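Local coordinates for extracellular solute-binding protein family 1 (Arthrobacter chlorophenolicus, PDB 4R2F), which binds the glucose disaccharide laminaribiose outside the membrane and probably delivers it to an ABC-type sugar importer, at residues A[154-159]-A[202-207]; A[261-266]-A[274-279]. All coordinates share one frame; numbering follows the deposited sequence.

Interaction 1: residues A[154-159]-A[202-207]; sequences DIRPLW and NNIGNH. With BGC (beta-D-glucopyranose), chain B; BGC (beta-D-glucopyranose), chain C.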
loop_
_atom_site.group_PDB
_atom_site.type_symbol
_atom_site.label_atom_id
_atom_site.label_comp_id
_atom_site.label_asym_id
_atom_site.label_seq_id
_atom_site.Cartn_x
_atom_site.Cartn_y
_atom_site.Cartn_z
ATOM N N ASP A 154 4.274 -3.419 0.038
ATOM C CA ASP A 154 3.170 -3.212 0.971
ATOM C C ASP A 154 2.006 -4.008 0.432
ATOM O O ASP A 154 1.344 -3.599 -0.512
ATOM C CB ASP A 154 2.856 -1.726 1.081
ATOM C CG ASP A 154 1.764 -1.408 2.107
ATOM O OD1 ASP A 154 1.415 -2.261 2.947
ATOM O OD2 ASP A 154 1.236 -0.283 2.040
ATOM N N ILE A 155 1.782 -5.151 1.052
ATOM C CA ILE A 155 0.779 -6.124 0.659
ATOM C C ILE A 155 -0.460 -6.016 1.566
ATOM O O ILE A 155 -0.371 -5.475 2.663
ATOM C CB ILE A 155 1.392 -7.555 0.729
ATOM C CG1 ILE A 155 0.575 -8.559 -0.094
ATOM C CG2 ILE A 155 1.561 -8.023 2.161
ATOM C CD1 ILE A 155 1.361 -9.782 -0.505
ATOM N N ARG A 156 -1.591 -6.528 1.090
ATOM C CA ARG A 156 -2.916 -6.326 1.696
ATOM C C ARG A 156 -3.549 -7.647 2.143
ATOM O O ARG A 156 -4.400 -8.209 1.452
ATOM C CB ARG A 156 -3.841 -5.602 0.708
ATOM C CG ARG A 156 -3.447 -4.148 0.483
ATOM C CD ARG A 156 -3.937 -3.260 1.625
ATOM N NE ARG A 156 -3.304 -1.946 1.591
ATOM C CZ ARG A 156 -2.064 -1.689 1.980
ATOM N NH1 ARG A 156 -1.322 -2.628 2.545
ATOM N NH2 ARG A 156 -1.588 -0.458 1.882
ATOM N N PRO A 157 -3.133 -8.148 3.316
ATOM C CA PRO A 157 -3.693 -9.395 3.774
ATOM C C PRO A 157 -5.053 -9.198 4.422
ATOM O O PRO A 157 -5.387 -8.110 4.880
ATOM C CB PRO A 157 -2.675 -9.900 4.817
ATOM C CG PRO A 157 -1.588 -8.868 4.881
ATOM C CD PRO A 157 -2.143 -7.616 4.262
ATOM N N LEU A 158 -5.808 -10.281 4.464
ATOM C CA LEU A 158 -7.014 -10.358 5.255
ATOM C C LEU A 158 -6.628 -10.873 6.646
ATOM O O LEU A 158 -5.686 -11.673 6.782
ATOM C CB LEU A 158 -8.020 -11.269 4.581
ATOM C CG LEU A 158 -8.557 -10.741 3.244
ATOM C CD1 LEU A 158 -9.213 -11.848 2.446
ATOM C CD2 LEU A 158 -9.545 -9.609 3.454
ATOM N N TRP A 159 -7.299 -10.346 7.657
ATOM C CA TRP A 159 -7.041 -10.671 9.057
ATOM C C TRP A 159 -8.353 -10.989 9.715
ATOM O O TRP A 159 -9.398 -10.519 9.250
ATOM C CB TRP A 159 -6.411 -9.473 9.803
ATOM C CG TRP A 159 -5.041 -9.149 9.351
ATOM C CD1 TRP A 159 -4.707 -8.444 8.250
ATOM C CD2 TRP A 159 -3.802 -9.546 9.969
ATOM N NE1 TRP A 159 -3.344 -8.369 8.134
ATOM C CE2 TRP A 159 -2.764 -9.035 9.177
ATOM C CE3 TRP A 159 -3.478 -10.266 11.122
ATOM C CZ2 TRP A 159 -1.413 -9.224 9.488
ATOM C CZ3 TRP A 159 -2.141 -10.460 11.431
ATOM C CH2 TRP A 159 -1.123 -9.931 10.623
ATOM N N ASN A 202 -6.715 8.112 5.364
ATOM C CA ASN A 202 -6.890 6.663 5.316
ATOM C C ASN A 202 -7.178 6.211 3.882
ATOM O O ASN A 202 -8.258 6.451 3.347
ATOM C CB ASN A 202 -8.034 6.264 6.252
ATOM C CG ASN A 202 -8.065 4.792 6.521
ATOM O OD1 ASN A 202 -7.302 4.036 5.931
ATOM N ND2 ASN A 202 -8.941 4.373 7.413
ATOM N N ASN A 203 -6.202 5.534 3.282
ATOM C CA ASN A 203 -6.293 5.000 1.908
ATOM C C ASN A 203 -6.702 3.525 1.797
ATOM O O ASN A 203 -6.811 2.954 0.691
ATOM C CB ASN A 203 -4.933 5.199 1.215
ATOM C CG ASN A 203 -4.556 6.650 1.103
ATOM O OD1 ASN A 203 -3.492 7.085 1.546
ATOM N ND2 ASN A 203 -5.435 7.412 0.528
ATOM N N ILE A 204 -6.985 2.901 2.928
ATOM C CA ILE A 204 -7.299 1.474 2.922
ATOM C C ILE A 204 -8.601 1.187 2.159
ATOM O O ILE A 204 -8.695 0.184 1.434
ATOM C CB ILE A 204 -7.342 0.942 4.361
ATOM C CG1 ILE A 204 -5.926 0.987 4.967
ATOM C CG2 ILE A 204 -7.958 -0.447 4.448
ATOM C CD1 ILE A 204 -4.893 0.076 4.305
ATOM N N GLY A 205 -9.587 2.067 2.306
ATOM C CA GLY A 205 -10.832 1.964 1.547
ATOM C C GLY A 205 -10.585 1.969 0.056
ATOM O O GLY A 205 -11.165 1.150 -0.674
ATOM N N ASN A 206 -9.743 2.901 -0.394
ATOM C CA ASN A 206 -9.319 2.963 -1.802
ATOM C C ASN A 206 -8.781 1.612 -2.224
ATOM O O ASN A 206 -9.090 1.110 -3.303
ATOM C CB ASN A 206 -8.203 3.988 -1.993
ATOM C CG ASN A 206 -8.667 5.423 -1.889
ATOM O OD1 ASN A 206 -7.853 6.335 -1.970
ATOM N ND2 ASN A 206 -9.964 5.638 -1.779
ATOM N N HIS A 207 -7.979 1.007 -1.354
ATOM C CA HIS A 207 -7.265 -0.186 -1.728
ATOM C C HIS A 207 -8.198 -1.371 -1.792
ATOM O O HIS A 207 -8.021 -2.259 -2.622
ATOM C CB HIS A 207 -6.132 -0.455 -0.754
ATOM C CG HIS A 207 -5.104 0.631 -0.718
ATOM N ND1 HIS A 207 -4.101 0.679 0.225
ATOM C CD2 HIS A 207 -4.909 1.703 -1.530
ATOM C CE1 HIS A 207 -3.339 1.737 0.003
ATOM N NE2 HIS A 207 -3.808 2.371 -1.061
HETATM C C2 BGC B . -0.075 2.060 4.202
HETATM C C3 BGC B . -0.285 3.115 3.105
HETATM C C4 BGC B . -1.586 3.880 3.387
HETATM C C5 BGC B . -1.582 4.431 4.837
HETATM C C6 BGC B . -2.820 5.274 5.171
HETATM C C1 BGC B . -0.177 2.715 5.592
HETATM O O1 BGC B . -0.074 1.738 6.626
HETATM O O2 BGC B . 1.200 1.421 4.014
HETATM O O3 BGC B . -0.251 2.443 1.817
HETATM O O4 BGC B . -1.801 4.985 2.501
HETATM O O5 BGC B . -1.475 3.335 5.703
HETATM O O6 BGC B . -4.005 4.522 4.899
HETATM C C2 BGC C . 0.890 2.344 -0.268
HETATM C C3 BGC C . 1.471 3.275 -1.333
HETATM C C4 BGC C . 0.362 4.125 -1.938
HETATM C C5 BGC C . -0.387 4.866 -0.838
HETATM C C6 BGC C . -1.593 5.640 -1.387
HETATM C C1 BGC C . 0.260 3.247 0.778
HETATM O O2 BGC C . 1.902 1.526 0.307
HETATM O O3 BGC C . 2.120 2.520 -2.355
HETATM O O4 BGC C . 0.926 5.106 -2.800
HETATM O O5 BGC C . -0.834 3.948 0.165
HETATM O O6 BGC C . -2.588 4.767 -1.966
#

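Interaction 2: residues A[261-266]-A[274-279]; sequences NLNAQW and GMLTLG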
loop_
_atom_site.group_PDB
_atom_site.type_symbol
_atom_site.label_atom_id
_atom_site.label_comp_id
_atom_site.label_asym_id
_atom_site.label_seq_id
_atom_site.Cartn_x
_atom_site.Cartn_y
_atom_site.Cartn_z
ATOM N N ASN A 261 -8.942 5.500 13.816
ATOM C CA ASN A 261 -10.258 4.916 14.057
ATOM C C ASN A 261 -10.264 3.436 13.726
ATOM O O ASN A 261 -10.798 2.622 14.475
ATOM C CB ASN A 261 -11.344 5.559 13.193
ATOM C CG ASN A 261 -11.625 7.012 13.537
ATOM O OD1 ASN A 261 -12.104 7.755 12.694
ATOM N ND2 ASN A 261 -11.321 7.422 14.752
ATOM N N LEU A 262 -9.688 3.107 12.581
ATOM C CA LEU A 262 -9.670 1.744 12.088
ATOM C C LEU A 262 -8.775 0.847 12.968
ATOM O O LEU A 262 -9.186 -0.248 13.359
ATOM C CB LEU A 262 -9.236 1.726 10.613
ATOM C CG LEU A 262 -9.068 0.321 10.014
ATOM C CD1 LEU A 262 -10.331 -0.523 10.153
ATOM C CD2 LEU A 262 -8.661 0.462 8.565
ATOM N N ASN A 263 -7.564 1.312 13.268
ATOM C CA ASN A 263 -6.692 0.595 14.188
ATOM C C ASN A 263 -7.386 0.324 15.539
ATOM O O ASN A 263 -7.337 -0.787 16.047
ATOM C CB ASN A 263 -5.396 1.361 14.406
ATOM C CG ASN A 263 -4.474 1.320 13.204
ATOM O OD1 ASN A 263 -4.651 0.540 12.279
ATOM N ND2 ASN A 263 -3.473 2.158 13.225
ATOM N N ALA A 264 -8.062 1.328 16.094
ATOM C CA ALA A 264 -8.798 1.149 17.336
ATOM C C ALA A 264 -9.865 0.070 17.237
ATOM O O ALA A 264 -10.065 -0.667 18.200
ATOM C CB ALA A 264 -9.409 2.468 17.815
ATOM N N GLN A 265 -10.550 -0.048 16.094
ATOM C CA GLN A 265 -11.547 -1.118 15.944
ATOM C C GLN A 265 -10.895 -2.511 16.056
ATOM O O GLN A 265 -11.473 -3.425 16.617
ATOM C CB GLN A 265 -12.298 -1.040 14.616
ATOM C CG GLN A 265 -13.325 0.072 14.508
ATOM C CD GLN A 265 -14.331 -0.183 13.395
ATOM O OE1 GLN A 265 -13.993 -0.660 12.296
ATOM N NE2 GLN A 265 -15.585 0.101 13.687
ATOM N N TRP A 266 -9.714 -2.655 15.473
ATOM C CA TRP A 266 -8.950 -3.872 15.588
ATOM C C TRP A 266 -8.457 -4.106 17.018
ATOM O O TRP A 266 -8.645 -5.177 17.561
ATOM C CB TRP A 266 -7.783 -3.845 14.603
ATOM C CG TRP A 266 -8.217 -4.245 13.222
ATOM C CD1 TRP A 266 -8.351 -3.436 12.123
ATOM C CD2 TRP A 266 -8.610 -5.566 12.798
ATOM N NE1 TRP A 266 -8.788 -4.174 11.050
ATOM C CE2 TRP A 266 -8.956 -5.484 11.439
ATOM C CE3 TRP A 266 -8.694 -6.807 13.439
ATOM C CZ2 TRP A 266 -9.395 -6.602 10.706
ATOM C CZ3 TRP A 266 -9.118 -7.917 12.703
ATOM C CH2 TRP A 266 -9.435 -7.807 11.348
ATOM N N GLY A 274 -11.206 -8.308 8.003
ATOM C CA GLY A 274 -10.978 -7.245 7.044
ATOM C C GLY A 274 -9.603 -7.219 6.410
ATOM O O GLY A 274 -8.730 -7.987 6.768
ATOM N N MET A 275 -9.410 -6.285 5.490
ATOM C CA MET A 275 -8.178 -6.175 4.733
ATOM C C MET A 275 -7.340 -5.086 5.363
ATOM O O MET A 275 -7.811 -3.990 5.572
ATOM C CB MET A 275 -8.487 -5.812 3.272
ATOM C CG MET A 275 -7.284 -5.630 2.355
ATOM S SD MET A 275 -7.586 -4.680 0.849
ATOM C CE MET A 275 -7.836 -3.064 1.533
ATOM N N LEU A 276 -6.105 -5.404 5.707
ATOM C CA LEU A 276 -5.196 -4.388 6.197
ATOM C C LEU A 276 -3.771 -4.544 5.654
ATOM O O LEU A 276 -3.553 -4.520 4.456
ATOM C CB LEU A 276 -5.246 -4.292 7.724
ATOM C CG LEU A 276 -4.836 -2.955 8.344
ATOM C CD1 LEU A 276 -5.233 -1.794 7.459
ATOM C CD2 LEU A 276 -5.391 -2.777 9.743
ATOM N N THR A 277 -2.816 -4.707 6.555
ATOM C CA THR A 277 -1.407 -4.719 6.217
ATOM C C THR A 277 -0.695 -5.840 6.927
ATOM O O THR A 277 -1.246 -6.482 7.794
ATOM C CB THR A 277 -0.708 -3.418 6.637
ATOM O OG1 THR A 277 -0.608 -3.370 8.060
ATOM C CG2 THR A 277 -1.461 -2.213 6.139
ATOM N N LEU A 278 0.544 -6.077 6.541
ATOM C CA LEU A 278 1.405 -6.939 7.317
ATOM C C LEU A 278 1.621 -6.304 8.691
ATOM O O LEU A 278 1.699 -5.093 8.806
ATOM C CB LEU A 278 2.739 -7.113 6.609
ATOM C CG LEU A 278 3.761 -7.998 7.307
ATOM C CD1 LEU A 278 4.697 -8.635 6.307
ATOM C CD2 LEU A 278 4.536 -7.215 8.347
ATOM N N GLY A 279 1.688 -7.132 9.725
ATOM C CA GLY A 279 2.013 -6.686 11.095
ATOM C C GLY A 279 0.901 -6.000 11.846
ATOM O O GLY A 279 1.158 -5.181 12.705
HETATM O O HOH W 1 -9.279 -3.689 8.065
#

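Interaction 1: residues A[154-159]-A[202-207]
The R156 guanidinium and the H207 ring meet near their edges, their planes 29° apart, with CD1 of I204 over one face of the guanidinium and the backbone O of N203 above one face of the imidazole, toward its rim. This is part of the sugar pocket of an extracellular solute-binding protein, where strand 145-161 meets the start of helix 204-215; D395, N311 and G101 also bond the sugar. R156 NE donates to H207 ND1 at 3.1 Å; ND1 lies in the guanidinium plane, whereas NE stands somewhat out of the imidazole plane. Since ND1 accepts, the ring's N-H sits on NE2, which gives a nearly straight bond (172°) to O6 of the chain C glucose at 2.8 Å. The other end of the guanidinium grips D154 with NH1 on OD1 and NH2 on OD2, both 2.8 Å, the nitrogens standing above the carboxylate plane. With the chain bent at chi2 (-80°), NE faces H207 while NH1 and NH2 face D154. D154 is a first-shell sugar-binding residue, and R156 holds its carboxylate in place: D154 OD2 accepts from O2 of both glucoses, and the positive charge beside it would be expected to favour the carboxylate form. N202 OD1 caps the helix by accepting from I204 N, and the backbone N of N203 donates to O6 of the chain B glucose at 2.9 Å.

Interaction 2: residues A[261-266]-A[274-279]
A water joins the two segments: it accepts from W266 NE1 at 3.1 Å and donates to the backbone O of M275 at 2.9 Å, lying in the plane of the indole at its edge. The motif is a helix packed on the strand that follows it, helix 259-267 against strand 273-275 and the loop beyond, within the solute-binding fold. W266 carries most of the helix side. Its CG stands anti to the carbonyl carbon (chi1 -82°), which sends the benzo edge to the backbone of G274, where CZ2 comes 3.7 Å from the glycine N. The backbone angles of G274 by themselves call for glycine, and the indole edge lies against its bare backbone. At the pyrrole end, L276 CD2 touches CD1 of W266 at 3.9 Å, reaching the ring obliquely. The other leucine branch, CD1, meets L262 CD2 at 4.3 Å, while N263 OD1 lies near L276 CD2. W159 of strand 145-161 also packs on W266. The direct contacts are thus van der Waals, from the leucines and the indole edge, and the buried indole N-H is satisfied by a water that passes the bond on to the M275 carbonyl.

Along the chain both segments of interaction 1 come first and those of interaction 2 follow, yet their centres lie only about 9 Å apart. They share one sheet, in which strands 145-161 and 273-275 run antiparallel as neighbours: W159 N probably donates to G274 O, and L276 N to P157 O. Helix 204-215 covers this pair too, with I204 touching both M275 and L276. Helix 259-267 adds a further layer around L276 and W159. Interaction 1 supplies groups that hold the sugar, whereas interaction 2 sits a shell farther back, the L276 side chain still about 6 Å from a glucose. The pocket wall is therefore continuous with the packed core behind it.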